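PDB 2JEK: RV1873 from Mycobacterium tuberculosis, which is of unknown function and belongs to the DUF1810 family, folding as an all-helical right-handed superhelix. Local coordinates for residues A[104-109]-A[128-133]; A[112-117]-A[137-142]. One frame throughout, in Å; residues are numbered along the deposited sequence.

Interaction 1: residues A[104-109]-A[128-133]; sequences KLCSSM and KYYGGG. With SO4 (sulfate ion), chain B.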
# COMPACT_ATOMS: atom_id res chain seq x y z
N LYS A 104 -4.93 -0.63 6.85
CA LYS A 104 -4.82 -0.47 5.41
C LYS A 104 -3.39 -0.76 4.93
O LYS A 104 -3.19 -1.45 3.93
CB LYS A 104 -5.25 0.93 4.99
CG LYS A 104 -6.76 1.15 5.04
CD LYS A 104 -7.14 2.48 4.39
CE LYS A 104 -8.65 2.72 4.40
NZ LYS A 104 -9.37 1.74 3.56
N LEU A 105 -2.40 -0.27 5.67
CA LEU A 105 -1.01 -0.49 5.30
C LEU A 105 -0.66 -1.96 5.40
O LEU A 105 -0.03 -2.52 4.50
CB LEU A 105 -0.08 0.33 6.18
CG LEU A 105 1.41 0.20 5.85
CD1 LEU A 105 1.72 0.62 4.43
CD2 LEU A 105 2.22 1.03 6.82
N CYS A 106 -1.08 -2.59 6.49
CA CYS A 106 -0.85 -4.03 6.61
C CYS A 106 -1.43 -4.79 5.41
O CYS A 106 -0.78 -5.66 4.84
CB CYS A 106 -1.44 -4.54 7.92
SG CYS A 106 -1.08 -6.26 8.21
N SER A 107 -2.67 -4.46 5.04
CA SER A 107 -3.31 -5.11 3.90
C SER A 107 -2.55 -4.87 2.60
O SER A 107 -2.41 -5.78 1.79
CB SER A 107 -4.75 -4.61 3.74
OG SER A 107 -5.49 -4.89 4.93
N SER A 108 -2.08 -3.64 2.41
CA SER A 108 -1.31 -3.30 1.21
C SER A 108 -0.00 -4.09 1.16
O SER A 108 0.34 -4.70 0.14
CB SER A 108 -1.04 -1.80 1.17
OG SER A 108 -0.37 -1.44 -0.03
N MET A 109 0.75 -4.10 2.25
CA MET A 109 2.02 -4.83 2.27
C MET A 109 1.81 -6.33 2.08
O MET A 109 2.60 -6.99 1.40
CB MET A 109 2.79 -4.55 3.57
CG MET A 109 3.20 -3.08 3.78
SD MET A 109 4.30 -2.46 2.49
CE MET A 109 3.16 -1.70 1.32
N LYS A 128 9.04 -5.21 10.79
CA LYS A 128 9.41 -4.13 11.70
C LYS A 128 8.22 -3.64 12.52
O LYS A 128 8.34 -3.36 13.72
CB LYS A 128 10.02 -2.96 10.93
CG LYS A 128 10.38 -1.77 11.83
CD LYS A 128 11.24 -0.77 11.11
CE LYS A 128 11.45 0.49 11.94
NZ LYS A 128 12.40 1.43 11.30
N TYR A 129 7.07 -3.54 11.86
CA TYR A 129 5.93 -2.82 12.43
C TYR A 129 4.73 -3.67 12.83
O TYR A 129 3.88 -3.19 13.59
CB TYR A 129 5.46 -1.77 11.44
CG TYR A 129 6.40 -0.62 11.28
CD1 TYR A 129 6.52 0.34 12.29
CD2 TYR A 129 7.12 -0.45 10.10
CE1 TYR A 129 7.37 1.42 12.14
CE2 TYR A 129 7.98 0.63 9.94
CZ TYR A 129 8.10 1.57 10.96
OH TYR A 129 8.93 2.64 10.79
N TYR A 130 4.65 -4.90 12.33
CA TYR A 130 3.48 -5.76 12.55
C TYR A 130 3.88 -7.13 13.10
O TYR A 130 3.15 -8.10 12.94
CB TYR A 130 2.66 -5.94 11.27
CG TYR A 130 2.07 -4.65 10.74
CD1 TYR A 130 0.81 -4.22 11.17
CD2 TYR A 130 2.78 -3.84 9.86
CE1 TYR A 130 0.27 -3.01 10.70
CE2 TYR A 130 2.26 -2.64 9.40
CZ TYR A 130 1.00 -2.23 9.81
OH TYR A 130 0.53 -1.04 9.32
N GLY A 131 5.07 -7.20 13.69
CA GLY A 131 5.57 -8.47 14.27
C GLY A 131 5.68 -9.61 13.27
O GLY A 131 5.58 -10.78 13.65
N GLY A 132 5.89 -9.28 12.00
CA GLY A 132 5.97 -10.28 10.94
C GLY A 132 4.64 -10.83 10.49
O GLY A 132 4.59 -11.76 9.67
N GLY A 133 3.56 -10.27 11.05
CA GLY A 133 2.21 -10.72 10.77
C GLY A 133 1.70 -10.18 9.45
O GLY A 133 2.31 -9.28 8.86
S SO4 B . 15.68 -0.02 11.16
O1 SO4 B . 17.05 0.05 11.68
O2 SO4 B . 14.73 0.05 12.26
O3 SO4 B . 15.50 -1.24 10.39
O4 SO4 B . 15.47 1.15 10.30

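Interaction 2: residues A[112-117]-A[137-142]; sequences FARATD and RTVALL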
# COMPACT_ATOMS: atom_id res chain seq x y z
N PHE A 112 1.10 -6.92 -1.73
CA PHE A 112 2.24 -6.76 -2.62
C PHE A 112 3.37 -7.74 -2.30
O PHE A 112 4.07 -8.19 -3.20
CB PHE A 112 2.66 -5.29 -2.70
CG PHE A 112 1.70 -4.46 -3.49
CD1 PHE A 112 1.72 -4.52 -4.89
CD2 PHE A 112 0.73 -3.67 -2.86
CE1 PHE A 112 0.81 -3.79 -5.65
CE2 PHE A 112 -0.19 -2.95 -3.62
CZ PHE A 112 -0.15 -3.00 -5.01
N ALA A 113 3.48 -8.14 -1.04
CA ALA A 113 4.42 -9.21 -0.69
C ALA A 113 4.07 -10.54 -1.36
O ALA A 113 4.97 -11.33 -1.65
CB ALA A 113 4.51 -9.36 0.82
N ARG A 114 2.78 -10.79 -1.59
CA ARG A 114 2.34 -12.02 -2.24
C ARG A 114 2.40 -11.91 -3.75
O ARG A 114 2.40 -12.92 -4.46
CB ARG A 114 0.92 -12.40 -1.79
CG ARG A 114 0.77 -12.73 -0.31
CD ARG A 114 1.24 -14.13 0.07
NE ARG A 114 1.04 -14.40 1.49
CZ ARG A 114 0.95 -15.61 2.03
NH1 ARG A 114 1.03 -16.70 1.27
NH2 ARG A 114 0.76 -15.75 3.34
N ALA A 115 2.47 -10.68 -4.25
CA ALA A 115 2.45 -10.42 -5.69
C ALA A 115 3.79 -10.71 -6.36
O ALA A 115 3.84 -11.03 -7.56
CB ALA A 115 2.00 -8.99 -5.96
N THR A 116 4.88 -10.58 -5.61
CA THR A 116 6.22 -10.79 -6.15
C THR A 116 7.14 -11.38 -5.09
O THR A 116 6.97 -11.10 -3.90
CB THR A 116 6.82 -9.47 -6.70
OG1 THR A 116 8.11 -9.75 -7.25
CG2 THR A 116 6.96 -8.42 -5.59
N ASP A 117 8.10 -12.20 -5.51
CA ASP A 117 9.13 -12.68 -4.59
C ASP A 117 10.20 -11.63 -4.30
O ASP A 117 10.94 -11.75 -3.33
CB ASP A 117 9.75 -13.99 -5.11
CG ASP A 117 8.79 -15.16 -5.03
OD1 ASP A 117 7.74 -15.05 -4.35
OD2 ASP A 117 9.07 -16.19 -5.67
N ARG A 137 -7.44 -11.20 6.21
CA ARG A 137 -8.46 -11.16 5.17
C ARG A 137 -7.84 -11.15 3.77
O ARG A 137 -8.37 -11.76 2.84
CB ARG A 137 -9.39 -9.96 5.38
CG ARG A 137 -10.26 -10.07 6.65
CD ARG A 137 -10.93 -8.75 6.98
NE ARG A 137 -12.08 -8.50 6.12
CZ ARG A 137 -12.44 -7.29 5.67
NH1 ARG A 137 -11.73 -6.21 5.98
NH2 ARG A 137 -13.51 -7.18 4.89
N THR A 138 -6.69 -10.48 3.62
CA THR A 138 -5.99 -10.46 2.34
C THR A 138 -5.46 -11.85 1.96
O THR A 138 -5.60 -12.31 0.82
CB THR A 138 -4.83 -9.45 2.36
OG1 THR A 138 -5.36 -8.12 2.49
CG2 THR A 138 -4.03 -9.51 1.06
N VAL A 139 -4.83 -12.52 2.92
CA VAL A 139 -4.31 -13.87 2.67
C VAL A 139 -5.44 -14.81 2.24
O VAL A 139 -5.28 -15.60 1.30
CB VAL A 139 -3.53 -14.44 3.89
CG1 VAL A 139 -3.08 -15.89 3.63
CG2 VAL A 139 -2.32 -13.57 4.22
N ALA A 140 -6.59 -14.69 2.90
CA ALA A 140 -7.75 -15.52 2.56
C ALA A 140 -8.25 -15.25 1.14
O ALA A 140 -8.48 -16.19 0.38
CB ALA A 140 -8.86 -15.32 3.58
N LEU A 141 -8.39 -13.97 0.79
CA LEU A 141 -8.87 -13.59 -0.55
C LEU A 141 -7.90 -14.01 -1.65
O LEU A 141 -8.32 -14.19 -2.80
CB LEU A 141 -9.11 -12.08 -0.64
CG LEU A 141 -10.35 -11.45 0.00
CD1 LEU A 141 -10.21 -9.94 0.05
CD2 LEU A 141 -11.62 -11.84 -0.76
N LEU A 142 -6.62 -14.13 -1.32
CA LEU A 142 -5.60 -14.50 -2.31
C LEU A 142 -5.35 -16.01 -2.45
O LEU A 142 -4.63 -16.43 -3.35
CB LEU A 142 -4.27 -13.81 -2.01
CG LEU A 142 -4.21 -12.30 -2.21
CD1 LEU A 142 -2.88 -11.78 -1.75
CD2 LEU A 142 -4.47 -11.90 -3.67

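Interaction 1: residues A[104-109]-A[128-133]
Tyr130 lays one face of its ring against Cys106 and brings its hydroxyl to Leu105. These three residues make the tight part of the contact. Cys106 CB sits above the ring plane, offset toward the rim, with Tyr130 CE1 as its nearest ring atom at 3.6 Å. This is a CH-pi contact: Cys106 CB lies 4.0 Å from the centroid of the Tyr130 ring and 25° off the normal. The sulfur is over the same face. Cys106 SG is 4.4 Å from the Tyr130 centroid, a sulfur-aromatic contact. It gets there because SG stands anti to the backbone N (chi1 -175°). Leu105 crosses the tyrosine at about a right angle. Leu105 CB is 3.5 Å from Tyr130 OH, while CD2 lies at the ring edge, near the plane. The hydroxyl is hydrogen-bonded to Asp102 O, which satisfies this polar atom beside the carbons of Leu105. Ile93 and Leu125 add further apolar packing to the tyrosine.

The contact joins the N-terminal half of helix 101-115 to the C-terminal end of helix 120-129 in this all-helical superhelix. Tyr130 is the first residue to leave helical geometry. It also opens a type I' beta turn, closed by the hydrogen bond from Gly133 N to Tyr130 O at 2.9 Å. Gly131 and Gly132 occupy the two central positions with positive phi, which suits glycine.

The turn is the loose side: both central glycines are exposed to solvent. Lys128 is also exposed. Its chain is extended beyond CG, and NZ bonds Asn86 O and Val88 O as well as a sulfate. Lys128 NZ donates to sulfate O2 at 2.9 Å and more weakly to O4. The sulfate probably comes from the crystallisation liquor and is also hydrogen-bonded by Gln89 NE2.

Interaction 2: residues A[112-117]-A[137-142]
Arg114, in the last turn of helix 101-115, faces Leu142, near the end of helix 136-143. Their CA atoms are 8.3 Å apart, the nearest CA pair across the two segments. This is helix-helix packing at the surface of the superhelical fold. It joins the C-terminal parts of two helices that are separated in the chain by helix 120-129. Thr116 is the first residue to leave helical geometry, and the chain then runs away from helix 136-143.

The whole contact on one side rests on a single side chain. Arg114 starts with CG anti to its carbonyl carbon and bends at chi2 (-78°). Its aliphatic base and its charged end therefore meet different residues. At the base, Leu142 CD1 lies 3.9 Å from Arg114 CB and 4.0 Å from Arg114 CG. Leu142 also packs on Leu111 of helix 101-115 and on Leu45 in a loop. At the far end, the guanidinium turns one face to Val139. The charge is paired with Glu134, which forms a salt bridge to Arg114 NH2 and probably helps fix the direction of the guanidinium. Val139 offers both methyl branches to this end: Arg114 NH2 is 3.9 Å from Val139 CG1, over the guanidinium face, and equally 3.9 Å from Val139 CG2.

In the fold
From the N terminus, the chain reaches helix 101-115 after seven shorter helices. That helix carries 104-109, and its end, with the two residues after it, makes 112-117. Helix 120-129 follows, and its end returns to 104-109, closing the loop of interaction 1. The chain then passes the glycine turn and enters helix 136-143, which returns to 112-117 and closes interaction 2. The loops cross: 112-117 lies between the segments of interaction 1 and 137-142 lies beyond 128-133, so the segments alternate along the chain. Together they tie the last two helices to helix 101-115. The contact centres are 12 Å apart, and Ser107 CB packs 3.8 Å from Thr138 OG1 between them.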